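Local coordinates for putative pectin lyase (Geobacillus virus E2, PDB 7CHU), which serves as a trimeric tailspike of a deep-sea thermophilic bacteriophage, probably recognising and perhaps cleaving host surface polysaccharide through a pectin lyase-like beta-helix, at residues A[345-353]-A[367-378]; A[482-493]-A[497-508]. All blocks are in the same frame, centred on the assembly; numbering follows the deposited sequence.

Interaction 1. Residues A[345-353]-A[367-378]; sequences NCTGYFVNL and GQYFGSGLAPFN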
loop_
_atom_site.group_PDB
_atom_site.type_symbol
_atom_site.label_atom_id
_atom_site.label_comp_id
_atom_site.label_asym_id
_atom_site.label_seq_id
_atom_site.Cartn_x
_atom_site.Cartn_y
_atom_site.Cartn_z
ATOM N N ASN A 345 -12.149 -2.887 -19.773
ATOM C CA ASN A 345 -12.115 -3.012 -21.228
ATOM C C ASN A 345 -10.976 -3.888 -21.727
ATOM O O ASN A 345 -9.888 -3.388 -22.029
ATOM C CB ASN A 345 -12.045 -1.648 -21.914
ATOM C CG ASN A 345 -12.704 -1.663 -23.271
ATOM O OD1 ASN A 345 -13.631 -2.438 -23.503
ATOM N ND2 ASN A 345 -12.224 -0.830 -24.182
ATOM N N CYS A 346 -11.231 -5.192 -21.861
ATOM C CA CYS A 346 -10.293 -6.086 -22.523
ATOM C C CYS A 346 -11.049 -7.034 -23.456
ATOM O O CYS A 346 -12.274 -7.167 -23.394
ATOM C CB CYS A 346 -9.480 -6.885 -21.516
ATOM S SG CYS A 346 -10.517 -8.038 -20.530
ATOM N N THR A 347 -10.301 -7.678 -24.339
ATOM C CA THR A 347 -10.890 -8.597 -25.302
ATOM C C THR A 347 -10.993 -10.020 -24.761
ATOM O O THR A 347 -11.787 -10.800 -25.283
ATOM C CB THR A 347 -10.076 -8.582 -26.608
ATOM O OG1 THR A 347 -8.773 -9.118 -26.375
ATOM C CG2 THR A 347 -9.902 -7.177 -27.125
ATOM N N GLY A 348 -10.239 -10.367 -23.712
ATOM C CA GLY A 348 -10.336 -11.679 -23.091
ATOM C C GLY A 348 -10.985 -11.655 -21.721
ATOM O O GLY A 348 -11.909 -10.873 -21.480
ATOM N N TYR A 349 -10.514 -12.503 -20.811
ATOM C CA TYR A 349 -10.919 -12.449 -19.417
ATOM C C TYR A 349 -10.128 -11.373 -18.679
ATOM O O TYR A 349 -9.017 -11.014 -19.079
ATOM C CB TYR A 349 -10.676 -13.789 -18.736
ATOM C CG TYR A 349 -11.353 -14.941 -19.426
ATOM C CD1 TYR A 349 -12.681 -15.232 -19.158
ATOM C CD2 TYR A 349 -10.655 -15.761 -20.333
ATOM C CE1 TYR A 349 -13.321 -16.309 -19.765
ATOM C CE2 TYR A 349 -11.287 -16.849 -20.956
ATOM C CZ TYR A 349 -12.620 -17.103 -20.669
ATOM O OH TYR A 349 -13.272 -18.159 -21.263
ATOM N N PHE A 350 -10.712 -10.870 -17.580
ATOM C CA PHE A 350 -9.923 -10.067 -16.654
ATOM C C PHE A 350 -8.780 -10.905 -16.105
ATOM O O PHE A 350 -7.626 -10.465 -16.098
ATOM C CB PHE A 350 -10.766 -9.526 -15.493
ATOM C CG PHE A 350 -11.870 -8.577 -15.910
ATOM C CD1 PHE A 350 -11.825 -7.912 -17.128
ATOM C CD2 PHE A 350 -12.957 -8.359 -15.065
ATOM C CE1 PHE A 350 -12.847 -7.055 -17.503
ATOM C CE2 PHE A 350 -13.983 -7.493 -15.422
ATOM C CZ PHE A 350 -13.933 -6.842 -16.646
ATOM N N VAL A 351 -9.092 -12.124 -15.652
ATOM C CA VAL A 351 -8.124 -13.062 -15.076
ATOM C C VAL A 351 -8.366 -14.422 -15.720
ATOM O O VAL A 351 -9.434 -15.021 -15.540
ATOM C CB VAL A 351 -8.233 -13.173 -13.542
ATOM C CG1 VAL A 351 -7.232 -14.169 -12.995
ATOM C CG2 VAL A 351 -8.022 -11.795 -12.831
ATOM N N ASN A 352 -7.379 -14.906 -16.471
ATOM C CA ASN A 352 -7.459 -16.176 -17.186
ATOM C C ASN A 352 -6.564 -17.157 -16.438
ATOM O O ASN A 352 -5.340 -17.085 -16.541
ATOM C CB ASN A 352 -7.029 -16.001 -18.637
ATOM C CG ASN A 352 -7.307 -17.243 -19.490
ATOM O OD1 ASN A 352 -7.762 -18.265 -18.974
ATOM N ND2 ASN A 352 -7.029 -17.147 -20.793
ATOM N N LEU A 353 -7.172 -18.046 -15.659
ATOM C CA LEU A 353 -6.439 -19.063 -14.914
ATOM C C LEU A 353 -6.222 -20.246 -15.864
ATOM O O LEU A 353 -7.113 -21.081 -16.053
ATOM C CB LEU A 353 -7.200 -19.437 -13.646
ATOM C CG LEU A 353 -7.578 -18.235 -12.736
ATOM C CD1 LEU A 353 -8.472 -18.616 -11.584
ATOM C CD2 LEU A 353 -6.322 -17.506 -12.202
ATOM N N GLY A 367 -14.996 -4.353 -12.044
ATOM C CA GLY A 367 -14.621 -3.937 -13.376
ATOM C C GLY A 367 -15.754 -4.099 -14.363
ATOM O O GLY A 367 -16.840 -4.544 -14.021
ATOM N N GLN A 368 -15.462 -3.738 -15.610
ATOM C CA GLN A 368 -16.491 -3.740 -16.631
ATOM C C GLN A 368 -15.858 -3.987 -17.989
ATOM O O GLN A 368 -14.724 -3.569 -18.244
ATOM C CB GLN A 368 -17.270 -2.408 -16.629
ATOM C CG GLN A 368 -18.615 -2.511 -17.368
ATOM C CD GLN A 368 -19.385 -1.204 -17.336
ATOM O OE1 GLN A 368 -18.891 -0.186 -16.837
ATOM N NE2 GLN A 368 -20.596 -1.220 -17.882
ATOM N N TYR A 369 -16.603 -4.686 -18.852
ATOM C CA TYR A 369 -16.291 -4.870 -20.270
ATOM C C TYR A 369 -15.162 -5.872 -20.478
ATOM O O TYR A 369 -14.117 -5.547 -21.052
ATOM C CB TYR A 369 -15.953 -3.538 -20.955
ATOM C CG TYR A 369 -17.124 -2.585 -21.004
ATOM C CD1 TYR A 369 -18.394 -3.019 -21.445
ATOM C CD2 TYR A 369 -16.984 -1.262 -20.595
ATOM C CE1 TYR A 369 -19.491 -2.148 -21.470
ATOM C CE2 TYR A 369 -18.064 -0.392 -20.633
ATOM C CZ TYR A 369 -19.308 -0.840 -21.070
ATOM O OH TYR A 369 -20.365 0.040 -21.083
ATOM N N PHE A 370 -15.358 -7.086 -19.988
ATOM C CA PHE A 370 -14.574 -8.221 -20.446
ATOM C C PHE A 370 -14.970 -8.548 -21.891
ATOM O O PHE A 370 -15.867 -7.930 -22.481
ATOM C CB PHE A 370 -14.789 -9.415 -19.510
ATOM C CG PHE A 370 -16.226 -9.624 -19.134
ATOM C CD1 PHE A 370 -17.086 -10.288 -20.000
ATOM C CD2 PHE A 370 -16.730 -9.122 -17.942
ATOM C CE1 PHE A 370 -18.415 -10.468 -19.669
ATOM C CE2 PHE A 370 -18.064 -9.287 -17.610
ATOM C CZ PHE A 370 -18.906 -9.979 -18.476
ATOM N N GLY A 371 -14.302 -9.540 -22.470
ATOM C CA GLY A 371 -14.510 -9.829 -23.874
ATOM C C GLY A 371 -15.907 -10.360 -24.152
ATOM O O GLY A 371 -16.527 -11.020 -23.316
ATOM N N SER A 372 -16.386 -10.069 -25.362
ATOM C CA SER A 372 -17.708 -10.489 -25.818
ATOM C C SER A 372 -17.949 -11.982 -25.595
ATOM O O SER A 372 -17.205 -12.832 -26.102
ATOM C CB SER A 372 -17.856 -10.153 -27.307
ATOM O OG SER A 372 -19.061 -10.672 -27.840
ATOM N N GLY A 373 -19.012 -12.295 -24.846
ATOM C CA GLY A 373 -19.393 -13.670 -24.545
ATOM C C GLY A 373 -18.508 -14.400 -23.555
ATOM O O GLY A 373 -18.668 -15.614 -23.378
ATOM N N LEU A 374 -17.573 -13.705 -22.900
ATOM C CA LEU A 374 -16.723 -14.344 -21.907
ATOM C C LEU A 374 -17.189 -13.930 -20.517
ATOM O O LEU A 374 -18.391 -13.777 -20.286
ATOM C CB LEU A 374 -15.254 -13.975 -22.152
ATOM C CG LEU A 374 -14.712 -14.204 -23.577
ATOM C CD1 LEU A 374 -13.245 -13.825 -23.633
ATOM C CD2 LEU A 374 -14.920 -15.646 -24.092
ATOM N N ALA A 375 -16.258 -13.695 -19.595
ATOM C CA ALA A 375 -16.629 -13.368 -18.226
ATOM C C ALA A 375 -15.428 -12.708 -17.568
ATOM O O ALA A 375 -14.352 -12.634 -18.179
ATOM C CB ALA A 375 -17.070 -14.624 -17.451
ATOM N N PRO A 376 -15.579 -12.207 -16.329
ATOM C CA PRO A 376 -14.397 -11.688 -15.612
ATOM C C PRO A 376 -13.281 -12.713 -15.480
ATOM O O PRO A 376 -12.105 -12.350 -15.596
ATOM C CB PRO A 376 -14.962 -11.284 -14.242
ATOM C CG PRO A 376 -16.400 -10.962 -14.499
ATOM C CD PRO A 376 -16.834 -11.917 -15.598
ATOM N N PHE A 377 -13.619 -13.987 -15.241
ATOM C CA PHE A 377 -12.647 -15.070 -15.154
ATOM C C PHE A 377 -13.228 -16.298 -15.841
ATOM O O PHE A 377 -14.441 -16.389 -16.084
ATOM C CB PHE A 377 -12.293 -15.392 -13.696
ATOM C CG PHE A 377 -13.493 -15.501 -12.799
ATOM C CD1 PHE A 377 -14.170 -16.718 -12.671
ATOM C CD2 PHE A 377 -13.961 -14.392 -12.098
ATOM C CE1 PHE A 377 -15.272 -16.837 -11.845
ATOM C CE2 PHE A 377 -15.078 -14.495 -11.273
ATOM C CZ PHE A 377 -15.741 -15.717 -11.158
ATOM N N ASN A 378 -12.344 -17.244 -16.168
ATOM C CA ASN A 378 -12.744 -18.451 -16.882
ATOM C C ASN A 378 -13.198 -19.512 -15.883
ATOM O O ASN A 378 -13.085 -19.342 -14.668
ATOM C CB ASN A 378 -11.577 -18.977 -17.731
ATOM C CG ASN A 378 -10.382 -19.361 -16.877
ATOM O OD1 ASN A 378 -10.061 -18.662 -15.918
ATOM N ND2 ASN A 378 -9.740 -20.481 -17.198
#
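Residues Asn345 and Cys346 pair with Gln368 and Tyr369 where successive coils of a right-handed parallel beta-helix, the pectin lyase-like fold, stack and then turn a corner together. Backbone bonds set the stacking: Asn345 N donates to Gln368 O at 3.1 Å, Cys346 N to Tyr369 O at 3.0 Å, and after the corner Val351 N to Pro376 O at 3.0 Å. Between them the direction reverses, Gly371 N donating to Gly348 O at 2.9 Å, just where the type II turn from Gly371 to Leu374 leaves the coil.

Aromatic packing fills the corner. The edge of Phe370 is directed at the face of Phe350 in an offset edge-to-face pair, centroids 5.7 Å apart and planes at 69°, while Phe370 CB lies over the same ring. Tyr349 is held from both faces, Leu374 CD1 on one and the CA and CB of Asn378 on the other.

Two hydrogen bonds join the Asn378 amide, placed by chi1 at 62°, to the Leu353 backbone. Leu353 N comes from above the plane of the side-chain carbonyl, 3.0 Å from Asn378 OD1; Asn378 ND2 donates at 2.9 Å to Leu353 O, which lies close to the amide plane.

Interaction 2. Residues A[482-493]-A[497-508]; sequences FTPVTASSTLNN and VDSADNKLKFKD
Lys507 reaches across to the 487-490 turn and places NZ among its oxygens, 3.0 Å from Thr490 O; the further bonds to Thr490 OG1 and Ala487 O are weak. Its chain runs extended, CG opposite the backbone N (chi1 174°), until a bend at chi3 (-80°) swings the ammonium group over the turn, with CD passing Leu491 O. At the other end the backbones join in a single bridge between Val485 and Asp498: Val485 N donates to Val497 O at 3.0 Å, nearly in line with the carbonyl, and Ser499 N to Val485 O at 2.8 Å from well above the carbonyl plane. Apolar contacts flank this bridge. Val497 CG2 meets Phe482 CB at 3.6 Å, Leu504 CD1 lies over a face of the Phe482 ring, and Pro484 CB rests against Ser499.

A second shell fixes these groups. Thr490 N and OG1 both bond Ala487 O, holding the turn that receives Lys507. Asp498 OD1 accepts from Ala500 N in an Asx turn and from a water whose oxygen is 2.9 Å from Ala487 N. Lys505 NZ bridges the carboxylates of Asp498 and Asp501, 2.8 Å from OD2 of each, and these salt bridges span the 498-503 connection to strand 503-507.

Other subunits close in: Val497 packs on Phe506 of the second subunit, Phe506 on Leu518 of the third. Within the chain, loop 482-493 lies against the hairpin of strands 494-498 and 503-507, with strand 513-515 beyond 503-507.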
loop_
_atom_site.group_PDB
_atom_site.type_symbol
_atom_site.label_atom_id
_atom_site.label_comp_id
_atom_site.label_asym_id
_atom_site.label_seq_id
_atom_site.Cartn_x
_atom_site.Cartn_y
_atom_site.Cartn_z
ATOM N N PHE A 482 -40.985 -42.007 0.982
ATOM C CA PHE A 482 -40.603 -42.255 2.371
ATOM C C PHE A 482 -39.556 -43.356 2.486
ATOM O O PHE A 482 -39.604 -44.361 1.769
ATOM C CB PHE A 482 -41.816 -42.667 3.216
ATOM C CG PHE A 482 -42.870 -41.594 3.365
ATOM C CD1 PHE A 482 -43.894 -41.472 2.422
ATOM C CD2 PHE A 482 -42.873 -40.756 4.456
ATOM C CE1 PHE A 482 -44.884 -40.508 2.560
ATOM C CE2 PHE A 482 -43.854 -39.779 4.602
ATOM C CZ PHE A 482 -44.857 -39.657 3.650
ATOM N N THR A 483 -38.628 -43.176 3.433
ATOM C CA THR A 483 -37.781 -44.253 3.923
ATOM C C THR A 483 -38.407 -44.834 5.177
ATOM O O THR A 483 -38.726 -44.071 6.100
ATOM C CB THR A 483 -36.379 -43.730 4.241
ATOM O OG1 THR A 483 -35.757 -43.274 3.034
ATOM C CG2 THR A 483 -35.531 -44.846 4.863
ATOM N N PRO A 484 -38.627 -46.150 5.252
ATOM C CA PRO A 484 -39.338 -46.709 6.416
ATOM C C PRO A 484 -38.583 -46.467 7.722
ATOM O O PRO A 484 -37.368 -46.633 7.794
ATOM C CB PRO A 484 -39.441 -48.213 6.087
ATOM C CG PRO A 484 -39.392 -48.276 4.551
ATOM C CD PRO A 484 -38.418 -47.153 4.181
ATOM N N VAL A 485 -39.330 -46.109 8.771
ATOM C CA VAL A 485 -38.802 -45.901 10.118
ATOM C C VAL A 485 -39.680 -46.663 11.104
ATOM O O VAL A 485 -40.793 -47.074 10.786
ATOM C CB VAL A 485 -38.751 -44.409 10.526
ATOM C CG1 VAL A 485 -37.826 -43.623 9.602
ATOM C CG2 VAL A 485 -40.177 -43.809 10.524
ATOM N N THR A 486 -39.191 -46.776 12.335
ATOM C CA THR A 486 -39.952 -47.429 13.388
ATOM C C THR A 486 -41.060 -46.514 13.890
ATOM O O THR A 486 -40.911 -45.286 13.934
ATOM C CB THR A 486 -39.046 -47.794 14.562
ATOM O OG1 THR A 486 -38.652 -46.590 15.245
ATOM C CG2 THR A 486 -37.803 -48.550 14.076
ATOM N N ALA A 487 -42.165 -47.134 14.315
ATOM C CA ALA A 487 -43.302 -46.371 14.816
ATOM C C ALA A 487 -42.950 -45.619 16.096
ATOM O O ALA A 487 -43.364 -44.463 16.276
ATOM C CB ALA A 487 -44.497 -47.297 15.054
ATOM N N SER A 488 -42.174 -46.251 16.990
ATOM C CA SER A 488 -41.834 -45.602 18.258
ATOM C C SER A 488 -40.981 -44.358 18.069
ATOM O O SER A 488 -40.904 -43.529 18.985
ATOM C CB SER A 488 -41.118 -46.579 19.192
ATOM O OG SER A 488 -39.972 -47.123 18.562
ATOM N N SER A 489 -40.341 -44.190 16.913
ATOM C CA SER A 489 -39.529 -42.988 16.723
ATOM C C SER A 489 -40.357 -41.771 16.330
ATOM O O SER A 489 -39.809 -40.667 16.265
ATOM C CB SER A 489 -38.438 -43.227 15.668
ATOM O OG SER A 489 -38.953 -43.229 14.333
ATOM N N THR A 490 -41.648 -41.943 16.058
ATOM C CA THR A 490 -42.466 -40.877 15.508
ATOM C C THR A 490 -43.024 -39.992 16.622
ATOM O O THR A 490 -43.397 -40.469 17.699
ATOM C CB THR A 490 -43.602 -41.468 14.660
ATOM O OG1 THR A 490 -44.398 -42.332 15.474
ATOM C CG2 THR A 490 -43.034 -42.310 13.540
ATOM N N LEU A 491 -43.050 -38.696 16.358
ATOM C CA LEU A 491 -43.775 -37.730 17.160
ATOM C C LEU A 491 -45.259 -37.764 16.799
ATOM O O LEU A 491 -45.649 -38.298 15.765
ATOM C CB LEU A 491 -43.225 -36.329 16.915
ATOM C CG LEU A 491 -41.730 -36.131 17.174
ATOM C CD1 LEU A 491 -41.341 -34.751 16.706
ATOM C CD2 LEU A 491 -41.431 -36.334 18.634
ATOM N N ASN A 492 -46.087 -37.165 17.656
ATOM C CA ASN A 492 -47.495 -36.974 17.332
ATOM C C ASN A 492 -47.663 -36.207 16.023
ATOM O O ASN A 492 -46.836 -35.360 15.661
ATOM C CB ASN A 492 -48.201 -36.238 18.458
ATOM C CG ASN A 492 -48.417 -37.118 19.655
ATOM O OD1 ASN A 492 -47.991 -38.275 19.667
ATOM N ND2 ASN A 492 -49.074 -36.587 20.673
ATOM N N ASN A 493 -48.733 -36.547 15.294
ATOM C CA ASN A 493 -49.092 -35.892 14.028
ATOM C C ASN A 493 -48.065 -36.183 12.937
ATOM O O ASN A 493 -47.768 -35.335 12.092
ATOM C CB ASN A 493 -49.309 -34.387 14.214
ATOM C CG ASN A 493 -50.508 -34.080 15.128
ATOM O OD1 ASN A 493 -51.606 -34.585 14.923
ATOM N ND2 ASN A 493 -50.289 -33.269 16.127
ATOM N N VAL A 497 -43.881 -44.283 6.685
ATOM C CA VAL A 497 -43.997 -45.705 6.378
ATOM C C VAL A 497 -43.310 -46.499 7.490
ATOM O O VAL A 497 -42.118 -46.302 7.769
ATOM C CB VAL A 497 -43.392 -46.031 5.009
ATOM C CG1 VAL A 497 -43.418 -47.541 4.770
ATOM C CG2 VAL A 497 -44.153 -45.314 3.908
ATOM N N ASP A 498 -44.065 -47.389 8.126
ATOM C CA ASP A 498 -43.579 -48.206 9.235
ATOM C C ASP A 498 -42.654 -49.317 8.728
ATOM O O ASP A 498 -43.078 -50.174 7.950
ATOM C CB ASP A 498 -44.786 -48.801 9.961
ATOM C CG ASP A 498 -44.426 -49.492 11.265
ATOM O OD1 ASP A 498 -43.241 -49.784 11.535
ATOM O OD2 ASP A 498 -45.350 -49.766 12.038
ATOM N N SER A 499 -41.414 -49.353 9.229
ATOM C CA SER A 499 -40.476 -50.380 8.788
ATOM C C SER A 499 -40.852 -51.770 9.287
ATOM O O SER A 499 -40.317 -52.751 8.770
ATOM C CB SER A 499 -39.047 -50.034 9.233
ATOM O OG SER A 499 -38.949 -49.991 10.647
ATOM N N ALA A 500 -41.766 -51.876 10.253
ATOM C CA ALA A 500 -42.238 -53.182 10.704
ATOM C C ALA A 500 -43.015 -53.907 9.614
ATOM O O ALA A 500 -42.893 -55.126 9.470
ATOM C CB ALA A 500 -43.111 -53.026 11.948
ATOM N N ASP A 501 -43.836 -53.181 8.839
ATOM C CA ASP A 501 -44.689 -53.836 7.857
ATOM C C ASP A 501 -44.771 -53.086 6.530
ATOM O O ASP A 501 -45.583 -53.467 5.677
ATOM C CB ASP A 501 -46.101 -54.035 8.433
ATOM C CG ASP A 501 -46.705 -52.744 8.981
ATOM O OD1 ASP A 501 -46.212 -51.642 8.631
ATOM O OD2 ASP A 501 -47.677 -52.831 9.764
ATOM N N ASN A 502 -43.972 -52.032 6.330
ATOM C CA ASN A 502 -43.927 -51.296 5.059
ATOM C C ASN A 502 -45.290 -50.710 4.682
ATOM O O ASN A 502 -45.621 -50.577 3.505
ATOM C CB ASN A 502 -43.390 -52.173 3.925
ATOM C CG ASN A 502 -41.954 -52.586 4.145
ATOM O OD1 ASN A 502 -41.103 -51.772 4.535
ATOM N ND2 ASN A 502 -41.670 -53.861 3.907
ATOM N N LYS A 503 -46.079 -50.329 5.677
ATOM C CA LYS A 503 -47.358 -49.683 5.444
ATOM C C LYS A 503 -47.284 -48.191 5.762
ATOM O O LYS A 503 -46.583 -47.775 6.698
ATOM C CB LYS A 503 -48.442 -50.341 6.291
ATOM C CG LYS A 503 -48.797 -51.725 5.784
ATOM C CD LYS A 503 -49.885 -52.355 6.614
ATOM C CE LYS A 503 -50.252 -53.728 6.061
ATOM N NZ LYS A 503 -51.292 -54.316 6.938
ATOM N N LEU A 504 -48.002 -47.395 4.966
ATOM C CA LEU A 504 -48.169 -45.975 5.255
ATOM C C LEU A 504 -49.049 -45.818 6.487
ATOM O O LEU A 504 -50.166 -46.340 6.523
ATOM C CB LEU A 504 -48.796 -45.251 4.068
ATOM C CG LEU A 504 -49.030 -43.754 4.299
ATOM C CD1 LEU A 504 -47.698 -42.999 4.360
ATOM C CD2 LEU A 504 -49.902 -43.168 3.202
ATOM N N LYS A 505 -48.548 -45.110 7.504
ATOM C CA LYS A 505 -49.263 -44.967 8.764
ATOM C C LYS A 505 -49.201 -43.514 9.201
ATOM O O LYS A 505 -48.426 -42.714 8.671
ATOM C CB LYS A 505 -48.688 -45.874 9.870
ATOM C CG LYS A 505 -48.691 -47.356 9.525
ATOM C CD LYS A 505 -48.383 -48.227 10.733
ATOM C CE LYS A 505 -48.325 -49.705 10.317
ATOM N NZ LYS A 505 -47.949 -50.587 11.452
ATOM N N PHE A 506 -50.060 -43.183 10.160
ATOM C CA PHE A 506 -50.110 -41.852 10.749
ATOM C C PHE A 506 -50.225 -42.001 12.259
ATOM O O PHE A 506 -51.148 -42.664 12.750
ATOM C CB PHE A 506 -51.297 -41.064 10.182
ATOM C CG PHE A 506 -51.388 -39.636 10.672
ATOM C CD1 PHE A 506 -50.445 -38.702 10.277
ATOM C CD2 PHE A 506 -52.450 -39.219 11.469
ATOM C CE1 PHE A 506 -50.536 -37.380 10.700
ATOM C CE2 PHE A 506 -52.545 -37.898 11.904
ATOM C CZ PHE A 506 -51.580 -36.978 11.510
ATOM N N LYS A 507 -49.292 -41.409 13.008
ATOM C CA LYS A 507 -49.482 -41.283 14.450
ATOM C C LYS A 507 -50.199 -39.968 14.703
ATOM O O LYS A 507 -49.641 -38.890 14.462
ATOM C CB LYS A 507 -48.161 -41.336 15.212
ATOM C CG LYS A 507 -48.316 -41.065 16.702
ATOM C CD LYS A 507 -46.953 -41.124 17.453
ATOM C CE LYS A 507 -46.545 -42.566 17.733
ATOM N NZ LYS A 507 -45.246 -42.684 18.472
ATOM N N ASP A 508 -51.429 -40.041 15.212
ATOM C CA ASP A 508 -52.247 -38.834 15.221
ATOM C C ASP A 508 -52.001 -38.026 16.497
ATOM O O ASP A 508 -51.111 -38.311 17.304
ATOM C CB ASP A 508 -53.729 -39.163 14.981
ATOM C CG ASP A 508 -54.364 -40.006 16.094
ATOM O OD1 ASP A 508 -53.764 -40.121 17.191
ATOM O OD2 ASP A 508 -55.484 -40.548 15.858
HETATM O O HOH W 1 -41.165 -43.139 6.823
HETATM O O HOH W 2 -42.168 -49.955 13.837
#

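How the interactions relate
Interaction 1 precedes interaction 2 along the chain, and their centres lie 55 Å apart, with about 37 Å between nearest atoms, so the two do not touch. They share no sheet. Segments 345-353 and 367-378 belong to the late coils of the parallel beta-helix, whereas 482-493 and 497-508 form part of a small C-terminal domain built round the antiparallel strands 494-498, 503-507 and 513-515. The centre of interaction 1 lies about 20 Å, and that of interaction 2 about 66 Å, from the centre of the chain. Antiparallel strands from 398-399 to 474-476 intervene. Both contacts touch the second subunit, and interaction 2 reaches the third as well, consistent with a C-terminal end that helps hold the trimer together.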